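Local coordinates for protein DTDP-4-dehydrorhamnose reductase, rfbD ortholog (PDB 1VL0) that probably catalyses the NAD(P)H-dependent reduction of dTDP-6-deoxy-L-lyxo-4-hexulose to dTDP-L-rhamnose, and binds the dinucleotide in a Rossmann-type fold, at residues G25-I28 with Q29-K33; N90-G93 with P94-A98; I223-W226 with Y227-A230. One frame throughout, in Å; residues are numbered along the deposited sequence.

Contact 1 (G25-I28 with Q29-K33); sequences GREI and QKQLK
Glu27 OE2 accepts a hydrogen bond from Gln31 NE2, 3.0 Å away, one helical turn further along. The donor comes to the anti lone pair of OE2 and the acceptor lies close to the plane of the Gln31 amide, while carboxylate and amide are turned 79° against each other. The Glu27 chain reaches this position by bending at chi2 (61°). NE2 has a second acceptor, Val198 O, at the start of helix 197-210, so that two oxygens grip this one amide nitrogen. The other carboxylate oxygen is served by solvent: a water donates a hydrogen bond to Glu27 OE1 at 2.8 Å and itself accepts from Lys30 NZ, 2.6 Å from the water oxygen. Glu27 OE1 and Lys30 NZ, 4.2 Å apart, are thus bridged without a direct salt bridge. The Arg26 guanidinium is held by Asp166, in a salt bridge, and by Asn21 OD1. Backbone bonds include Gln31 N to Glu27 O at 2.9 Å. On the buried face Ile28 CG2 lies beside Leu32 CD1 at 3.7 Å, both side chains directed at strand 13-18. Such an amphipathic helix, leading from strand 13-18 to strand 37-42, is the crossover of the first beta-alpha-beta unit of a dinucleotide-binding Rossmann fold.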
ATOM      1  N   GLY A  25      17.572 -16.561 -14.235  1.00 33.86           N
ATOM      2  CA  GLY A  25      18.829 -16.338 -13.540  1.00 35.76           C
ATOM      3  C   GLY A  25      20.017 -16.573 -14.465  1.00 36.05           C
ATOM      4  O   GLY A  25      20.927 -15.767 -14.533  1.00 40.21           O
ATOM      5  N   ARG A  26      19.968 -17.668 -15.215  1.00 38.02           N
ATOM      6  CA  ARG A  26      21.000 -17.977 -16.217  1.00 38.88           C
ATOM      7  C   ARG A  26      21.086 -16.944 -17.330  1.00 37.41           C
ATOM      8  O   ARG A  26      22.174 -16.570 -17.731  1.00 37.75           O
ATOM      9  CB  ARG A  26      20.774 -19.350 -16.833  1.00 36.08           C
ATOM     10  CG  ARG A  26      21.099 -20.473 -15.908  1.00 37.74           C
ATOM     11  CD  ARG A  26      20.717 -21.816 -16.459  1.00 42.39           C
ATOM     12  NE  ARG A  26      21.169 -22.902 -15.616  1.00 41.08           N
ATOM     13  CZ  ARG A  26      21.878 -23.940 -16.017  1.00 45.59           C
ATOM     14  NH1 ARG A  26      22.245 -24.063 -17.276  1.00 45.74           N
ATOM     15  NH2 ARG A  26      22.255 -24.859 -15.141  1.00 44.81           N
ATOM     16  N   GLU A  27      19.947 -16.479 -17.831  1.00 37.59           N
ATOM     17  CA  GLU A  27      19.972 -15.513 -18.889  1.00 36.34           C
ATOM     18  C   GLU A  27      20.540 -14.163 -18.446  1.00 38.72           C
ATOM     19  O   GLU A  27      21.297 -13.516 -19.190  1.00 36.39           O
ATOM     20  CB  GLU A  27      18.624 -15.393 -19.537  1.00 37.53           C
ATOM     21  CG  GLU A  27      18.587 -14.461 -20.751  1.00 38.62           C
ATOM     22  CD  GLU A  27      19.497 -14.846 -21.937  1.00 43.33           C
ATOM     23  OE1 GLU A  27      19.885 -16.043 -22.133  1.00 48.46           O
ATOM     24  OE2 GLU A  27      19.834 -13.931 -22.727  1.00 42.37           O
ATOM     25  N   ILE A  28      20.227 -13.747 -17.219  1.00 37.12           N
ATOM     26  CA  ILE A  28      20.734 -12.494 -16.714  1.00 36.56           C
ATOM     27  C   ILE A  28      22.248 -12.583 -16.559  1.00 38.30           C
ATOM     28  O   ILE A  28      22.975 -11.658 -16.924  1.00 37.78           O
ATOM     29  CB  ILE A  28      20.063 -12.173 -15.392  1.00 39.18           C
ATOM     30  CG1 ILE A  28      18.596 -11.784 -15.648  1.00 35.66           C
ATOM     31  CG2 ILE A  28      20.783 -11.031 -14.685  1.00 39.95           C
ATOM     32  CD1 ILE A  28      17.785 -11.435 -14.416  1.00 41.26           C
ATOM     33  N   GLN A  29      22.724 -13.698 -16.018  1.00 37.42           N
ATOM     34  CA  GLN A  29      24.178 -13.892 -15.903  1.00 37.88           C
ATOM     35  C   GLN A  29      24.830 -13.755 -17.283  1.00 38.91           C
ATOM     36  O   GLN A  29      25.828 -13.077 -17.429  1.00 39.66           O
ATOM     37  CB  GLN A  29      24.489 -15.259 -15.311  1.00 36.47           C
ATOM     38  CG  GLN A  29      24.167 -15.326 -13.879  1.00 35.50           C
ATOM     39  CD  GLN A  29      24.545 -16.627 -13.246  1.00 39.55           C
ATOM     40  OE1 GLN A  29      23.690 -17.505 -13.027  1.00 39.84           O
ATOM     41  NE2 GLN A  29      25.811 -16.767 -12.943  1.00 37.90           N
ATOM     42  N   LYS A  30      24.203 -14.367 -18.293  1.00 39.99           N
ATOM     43  CA  LYS A  30      24.723 -14.361 -19.646  1.00 42.01           C
ATOM     44  C   LYS A  30      24.739 -12.953 -20.255  1.00 42.45           C
ATOM     45  O   LYS A  30      25.748 -12.548 -20.839  1.00 43.97           O
ATOM     46  CB  LYS A  30      23.910 -15.315 -20.498  1.00 41.27           C
ATOM     47  CG  LYS A  30      24.303 -15.401 -21.948  1.00 44.73           C
ATOM     48  CD  LYS A  30      23.634 -16.631 -22.553  1.00 48.78           C
ATOM     49  CE  LYS A  30      23.529 -16.561 -24.062  1.00 56.42           C
ATOM     50  NZ  LYS A  30      22.831 -17.792 -24.563  1.00 56.65           N
ATOM     51  N   GLN A  31      23.675 -12.185 -20.062  1.00 41.04           N
ATOM     52  CA  GLN A  31      23.630 -10.816 -20.570  1.00 38.80           C
ATOM     53  C   GLN A  31      24.535  -9.849 -19.799  1.00 41.09           C
ATOM     54  O   GLN A  31      24.871  -8.777 -20.303  1.00 43.24           O
ATOM     55  CB  GLN A  31      22.192 -10.305 -20.603  1.00 37.22           C
ATOM     56  CG  GLN A  31      21.309 -10.994 -21.680  1.00 39.23           C
ATOM     57  CD  GLN A  31      19.948 -10.374 -21.835  1.00 33.78           C
ATOM     58  OE1 GLN A  31      19.740  -9.249 -21.393  1.00 38.97           O
ATOM     59  NE2 GLN A  31      18.999 -11.093 -22.455  1.00 38.46           N
ATOM     60  N   LEU A  32      24.942 -10.215 -18.588  1.00 42.90           N
ATOM     61  CA  LEU A  32      25.841  -9.384 -17.806  1.00 43.82           C
ATOM     62  C   LEU A  32      27.324  -9.736 -17.987  1.00 46.30           C
ATOM     63  O   LEU A  32      28.181  -9.020 -17.523  1.00 46.51           O
ATOM     64  CB  LEU A  32      25.473  -9.465 -16.314  1.00 43.69           C
ATOM     65  CG  LEU A  32      24.219  -8.724 -15.864  1.00 42.81           C
ATOM     66  CD1 LEU A  32      23.919  -9.028 -14.422  1.00 42.65           C
ATOM     67  CD2 LEU A  32      24.296  -7.225 -16.093  1.00 45.41           C
ATOM     68  N   LYS A  33      27.626 -10.854 -18.631  1.00 50.56           N
ATOM     69  CA  LYS A  33      29.009 -11.210 -18.897  1.00 54.63           C
ATOM     70  C   LYS A  33      29.727 -10.096 -19.688  1.00 56.60           C
ATOM     71  O   LYS A  33      29.237  -9.579 -20.681  1.00 56.36           O
ATOM     72  CB  LYS A  33      29.116 -12.551 -19.636  1.00 54.88           C
ATOM     73  CG  LYS A  33      29.533 -13.723 -18.757  1.00 60.11           C
TER
HETATM   74  O   HOH W   1      20.324 -17.324 -24.571  1.00 43.81           O

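Contact 2 (N90-G93 with P94-A98); sequences NAIG and PKNLA
The ring of Pro94 fits among Asn90, Ala91, Ile92 and Gly93 as a knob in a hole, with Pro94 CG 3.3 Å from Asn90 O and Pro94 CD 3.4 Å from Ala91 O. Proline has no N-H to give back to the preceding turn; the helix kinks here and carries a wider pi-type turn at 90-92. Regular bonding resumes at once, with Lys95 N to Ala91 O at 3.1 Å and Asn96 N to Ile92 O at 2.8 Å. One side-chain pair lies on another face: Ile92 CG2 meets Asn96 ND2 at 3.5 Å, the two chains crossing at a slant. Asn96 CG is anti to its own carbonyl carbon (chi1 -70°), which folds the amide back over Ile92 O. Helix 83-104 is one of those packed on the parallel Rossmann sheet, and Leu97 reaches Ile108 of strand 107-113. Further out, Ile49 O accepts from Asn96 ND2 and anchors that amide to the NADH-binding loop, while the Asn90 amide, about 6 Å from the bound dinucleotide, is held at both ends, OD1 by His73 N and ND2 by Thr140 OG1. Lys95 NZ donates hydrogen bonds to Tyr213 O and Asn212 OD1 of the second subunit, whose Met267 packs on Ile92.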
ATOM      1  N   ASN A  90       7.605 -17.884  -2.068  1.00 32.72           N
ATOM      2  CA  ASN A  90       7.030 -16.887  -2.971  1.00 32.84           C
ATOM      3  C   ASN A  90       6.716 -15.544  -2.305  1.00 35.10           C
ATOM      4  O   ASN A  90       6.625 -14.546  -3.013  1.00 35.64           O
ATOM      5  CB  ASN A  90       5.774 -17.436  -3.664  1.00 33.51           C
ATOM      6  CG  ASN A  90       6.095 -18.503  -4.680  1.00 38.23           C
ATOM      7  OD1 ASN A  90       7.227 -18.624  -5.127  1.00 30.57           O
ATOM      8  ND2 ASN A  90       5.096 -19.298  -5.052  1.00 30.76           N
ATOM      9  N   ALA A  91       6.555 -15.522  -0.970  1.00 33.17           N
ATOM     10  CA  ALA A  91       6.226 -14.292  -0.244  1.00 33.14           C
ATOM     11  C   ALA A  91       7.254 -13.877   0.784  1.00 31.80           C
ATOM     12  O   ALA A  91       7.683 -12.734   0.768  1.00 33.23           O
ATOM     13  CB  ALA A  91       4.925 -14.401   0.386  1.00 30.69           C
ATOM     14  N   ILE A  92       7.619 -14.794   1.684  1.00 32.96           N
ATOM     15  CA  ILE A  92       8.595 -14.502   2.754  1.00 33.59           C
ATOM     16  C   ILE A  92       9.984 -14.253   2.177  1.00 34.38           C
ATOM     17  O   ILE A  92      10.735 -13.433   2.678  1.00 34.65           O
ATOM     18  CB  ILE A  92       8.687 -15.681   3.780  1.00 34.35           C
ATOM     19  CG1 ILE A  92       7.369 -15.946   4.513  1.00 40.36           C
ATOM     20  CG2 ILE A  92       9.821 -15.472   4.817  1.00 36.20           C
ATOM     21  CD1 ILE A  92       6.704 -14.780   5.041  1.00 46.15           C
ATOM     22  N   GLY A  93      10.348 -15.001   1.136  1.00 35.65           N
ATOM     23  CA  GLY A  93      11.629 -14.764   0.474  1.00 35.34           C
ATOM     24  C   GLY A  93      11.794 -13.345  -0.013  1.00 33.50           C
ATOM     25  O   GLY A  93      12.734 -12.664   0.348  1.00 35.40           O
ATOM     26  N   PRO A  94      10.876 -12.885  -0.855  1.00 33.62           N
ATOM     27  CA  PRO A  94      10.848 -11.472  -1.286  1.00 33.70           C
ATOM     28  C   PRO A  94      10.843 -10.429  -0.141  1.00 35.16           C
ATOM     29  O   PRO A  94      11.645  -9.428  -0.170  1.00 33.45           O
ATOM     30  CB  PRO A  94       9.599 -11.398  -2.137  1.00 34.33           C
ATOM     31  CG  PRO A  94       9.447 -12.791  -2.658  1.00 36.79           C
ATOM     32  CD  PRO A  94       9.899 -13.701  -1.571  1.00 35.42           C
ATOM     33  N   LYS A  95      10.053 -10.718   0.895  1.00 32.70           N
ATOM     34  CA  LYS A  95      10.017  -9.898   2.110  1.00 31.75           C
ATOM     35  C   LYS A  95      11.400  -9.781   2.691  1.00 31.68           C
ATOM     36  O   LYS A  95      11.839  -8.679   3.005  1.00 32.60           O
ATOM     37  CB  LYS A  95       9.106 -10.535   3.189  1.00 32.22           C
ATOM     38  CG  LYS A  95       9.225  -9.911   4.610  1.00 37.21           C
ATOM     39  CD  LYS A  95       8.585 -10.750   5.725  1.00 37.19           C
ATOM     40  CE  LYS A  95       9.585 -11.279   6.762  1.00 38.47           C
ATOM     41  NZ  LYS A  95      10.371 -10.326   7.553  1.00 30.74           N
ATOM     42  N   ASN A  96      12.050 -10.926   2.878  1.00 32.36           N
ATOM     43  CA  ASN A  96      13.368 -10.961   3.494  1.00 31.72           C
ATOM     44  C   ASN A  96      14.382 -10.184   2.662  1.00 30.71           C
ATOM     45  O   ASN A  96      15.248  -9.451   3.214  1.00 32.45           O
ATOM     46  CB  ASN A  96      13.860 -12.412   3.714  1.00 34.20           C
ATOM     47  CG  ASN A  96      13.081 -13.163   4.808  1.00 35.74           C
ATOM     48  OD1 ASN A  96      12.481 -12.561   5.665  1.00 32.25           O
ATOM     49  ND2 ASN A  96      13.146 -14.490   4.789  1.00 31.26           N
ATOM     50  N   LEU A  97      14.308 -10.356   1.348  1.00 31.66           N
ATOM     51  CA  LEU A  97      15.259  -9.719   0.439  1.00 31.60           C
ATOM     52  C   LEU A  97      15.046  -8.227   0.315  1.00 31.40           C
ATOM     53  O   LEU A  97      16.005  -7.441   0.256  1.00 30.69           O
ATOM     54  CB  LEU A  97      15.158 -10.381  -0.943  1.00 31.25           C
ATOM     55  CG  LEU A  97      15.541 -11.864  -1.031  1.00 35.41           C
ATOM     56  CD1 LEU A  97      15.170 -12.391  -2.406  1.00 32.58           C
ATOM     57  CD2 LEU A  97      17.046 -12.087  -0.801  1.00 31.74           C
ATOM     58  N   ALA A  98      13.786  -7.825   0.288  1.00 30.48           N
ATOM     59  CA  ALA A  98      13.425  -6.417   0.188  1.00 31.04           C
ATOM     60  C   ALA A  98      13.900  -5.601   1.392  1.00 29.62           C
ATOM     61  O   ALA A  98      14.514  -4.513   1.227  1.00 33.84           O
ATOM     62  CB  ALA A  98      11.921  -6.263  -0.031  1.00 30.61           C
TER

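Contact 3 (I223-W226 with Y227-A230); sequences ICSW and YDFA
Asp228 folds back from the first turn of helix 226-237 onto Ser225, and its atoms meet the preceding residues in succession. Asp228 CB lies 3.6 Å from Cys224 CB and close to Ser225 O. Beyond it, CG is anti to the carbonyl carbon, which turns the carboxylate back along the chain; Asp228 CG comes to 3.3 Å from Ser225 OG. At the tip, Asp228 OD2 accepts from Ser225 N at 3.1 Å in an almost straight bond (176°), met on the anti side of the oxygen but 31° out of the carboxylate plane. OD1 is the more distant oxygen from Ser225. The exchange is reciprocal: Asp228 N donates to Ser225 OG at 3.0 Å, again nearly straight at the hydrogen. Ser225 OG is also hydrogen-bonded to His188 ND1, a partner that fixes the hydroxyl from outside the turn. Backbone bonds continue the winding, Phe229 N to Ser225 O and Ala230 N to Trp226 O. On a separate face, Trp226 and Phe229 lie side by side, rim to rim, with Trp226 CE3 3.6 Å from Phe229 CD2; the planes differ by 24° and neither ring covers the other. Around them, Trp162 stacks on Trp226 while Phe170 meets both rings, forming an aromatic cluster whose Trp226 lies about 6 Å from the bound dinucleotide. The paired serine and aspartate bonds define a capping box, with Ser225 as N-cap where strand 224-225 passes into the helix.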
ATOM      1  N   ILE A 223      -0.231 -12.371 -29.086  1.00 40.13           N
ATOM      2  CA  ILE A 223      -1.200 -13.175 -28.339  1.00 42.60           C
ATOM      3  C   ILE A 223      -1.438 -14.503 -29.052  1.00 41.34           C
ATOM      4  O   ILE A 223      -1.547 -14.535 -30.258  1.00 40.11           O
ATOM      5  CB  ILE A 223      -2.533 -12.395 -28.198  1.00 45.69           C
ATOM      6  CG1 ILE A 223      -3.673 -13.313 -27.738  1.00 43.19           C
ATOM      7  CG2 ILE A 223      -2.914 -11.733 -29.541  1.00 53.24           C
ATOM      8  CD1 ILE A 223      -4.984 -12.608 -27.498  1.00 47.05           C
ATOM      9  N   CYS A 224      -1.512 -15.594 -28.291  1.00 41.19           N
ATOM     10  CA  CYS A 224      -1.936 -16.886 -28.808  1.00 41.32           C
ATOM     11  C   CYS A 224      -2.408 -17.816 -27.687  1.00 41.29           C
ATOM     12  O   CYS A 224      -2.319 -17.488 -26.512  1.00 39.22           O
ATOM     13  CB  CYS A 224      -0.797 -17.512 -29.607  1.00 43.37           C
ATOM     14  SG  CYS A 224       0.647 -18.033 -28.618  1.00 42.52           S
ATOM     15  N   SER A 225      -2.956 -18.963 -28.068  1.00 42.38           N
ATOM     16  CA  SER A 225      -3.254 -20.039 -27.135  1.00 41.19           C
ATOM     17  C   SER A 225      -2.063 -20.980 -27.018  1.00 42.42           C
ATOM     18  O   SER A 225      -1.143 -20.921 -27.855  1.00 44.83           O
ATOM     19  CB  SER A 225      -4.448 -20.857 -27.634  1.00 43.04           C
ATOM     20  OG  SER A 225      -4.065 -21.592 -28.797  1.00 41.14           O
ATOM     21  N   TRP A 226      -2.098 -21.885 -26.026  1.00 43.36           N
ATOM     22  CA  TRP A 226      -1.074 -22.948 -25.910  1.00 43.69           C
ATOM     23  C   TRP A 226      -1.036 -23.831 -27.150  1.00 43.27           C
ATOM     24  O   TRP A 226       0.056 -24.256 -27.566  1.00 43.35           O
ATOM     25  CB  TRP A 226      -1.249 -23.822 -24.675  1.00 42.19           C
ATOM     26  CG  TRP A 226      -1.008 -23.137 -23.393  1.00 40.73           C
ATOM     27  CD1 TRP A 226      -1.963 -22.719 -22.497  1.00 41.69           C
ATOM     28  CD2 TRP A 226       0.256 -22.815 -22.801  1.00 36.77           C
ATOM     29  NE1 TRP A 226      -1.367 -22.139 -21.402  1.00 44.02           N
ATOM     30  CE2 TRP A 226      -0.008 -22.175 -21.566  1.00 36.97           C
ATOM     31  CE3 TRP A 226       1.590 -22.971 -23.204  1.00 42.43           C
ATOM     32  CZ2 TRP A 226       1.006 -21.723 -20.721  1.00 45.51           C
ATOM     33  CZ3 TRP A 226       2.593 -22.506 -22.385  1.00 39.25           C
ATOM     34  CH2 TRP A 226       2.300 -21.887 -21.145  1.00 42.55           C
ATOM     35  N   TYR A 227      -2.212 -24.092 -27.728  1.00 45.93           N
ATOM     36  CA  TYR A 227      -2.341 -24.822 -28.983  1.00 45.31           C
ATOM     37  C   TYR A 227      -1.529 -24.115 -30.107  1.00 44.64           C
ATOM     38  O   TYR A 227      -0.685 -24.710 -30.763  1.00 45.66           O
ATOM     39  CB  TYR A 227      -3.830 -25.013 -29.339  1.00 46.67           C
ATOM     40  CG  TYR A 227      -4.050 -25.432 -30.782  1.00 46.24           C
ATOM     41  CD1 TYR A 227      -3.864 -26.758 -31.191  1.00 51.22           C
ATOM     42  CD2 TYR A 227      -4.382 -24.481 -31.752  1.00 50.29           C
ATOM     43  CE1 TYR A 227      -4.029 -27.125 -32.514  1.00 50.41           C
ATOM     44  CE2 TYR A 227      -4.547 -24.828 -33.065  1.00 50.30           C
ATOM     45  CZ  TYR A 227      -4.370 -26.160 -33.449  1.00 51.44           C
ATOM     46  OH  TYR A 227      -4.549 -26.501 -34.760  1.00 49.59           O
ATOM     47  N   ASP A 228      -1.742 -22.818 -30.284  1.00 45.08           N
ATOM     48  CA  ASP A 228      -1.025 -22.065 -31.291  1.00 42.79           C
ATOM     49  C   ASP A 228       0.501 -22.117 -31.030  1.00 43.23           C
ATOM     50  O   ASP A 228       1.313 -22.160 -31.952  1.00 43.47           O
ATOM     51  CB  ASP A 228      -1.432 -20.613 -31.257  1.00 44.85           C
ATOM     52  CG  ASP A 228      -2.881 -20.362 -31.617  1.00 49.08           C
ATOM     53  OD1 ASP A 228      -3.414 -21.067 -32.500  1.00 52.30           O
ATOM     54  OD2 ASP A 228      -3.533 -19.453 -31.048  1.00 45.68           O
ATOM     55  N   PHE A 229       0.867 -22.074 -29.769  1.00 42.31           N
ATOM     56  CA  PHE A 229       2.287 -22.116 -29.337  1.00 42.03           C
ATOM     57  C   PHE A 229       2.885 -23.456 -29.807  1.00 43.80           C
ATOM     58  O   PHE A 229       3.926 -23.475 -30.477  1.00 44.37           O
ATOM     59  CB  PHE A 229       2.299 -21.935 -27.833  1.00 41.41           C
ATOM     60  CG  PHE A 229       3.647 -21.737 -27.196  1.00 43.82           C
ATOM     61  CD1 PHE A 229       4.837 -21.639 -27.921  1.00 38.85           C
ATOM     62  CD2 PHE A 229       3.717 -21.626 -25.817  1.00 45.16           C
ATOM     63  CE1 PHE A 229       6.065 -21.446 -27.268  1.00 44.13           C
ATOM     64  CE2 PHE A 229       4.948 -21.426 -25.184  1.00 43.53           C
ATOM     65  CZ  PHE A 229       6.116 -21.357 -25.915  1.00 42.34           C
ATOM     66  N   ALA A 230       2.175 -24.557 -29.530  1.00 42.93           N
ATOM     67  CA  ALA A 230       2.606 -25.906 -29.928  1.00 43.50           C
ATOM     68  C   ALA A 230       2.731 -26.028 -31.453  1.00 42.74           C
ATOM     69  O   ALA A 230       3.730 -26.530 -31.969  1.00 43.90           O
ATOM     70  CB  ALA A 230       1.645 -26.943 -29.385  1.00 43.17           C
TER

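In the fold
Along the chain the three contacts follow in series. Contacts 1 and 2 lie on helices 23-32 and 83-104, which pack on the large, mostly parallel sheet of the nucleotide-binding fold; their centres are about 22 Å apart. Contact 3 begins helix 226-237 after the short strand 224-225, which pairs antiparallel with strand 191-196 in the same mixed sheet. Its centre is about 27 Å from that of contact 1 and about 33 Å from that of contact 2, and contacts 2 and 3 lie on opposite sides of the chain's centre. None touches another, yet each has a residue about 6 Å from the bound dinucleotide, approaching the cofactor site from separate parts of the chain.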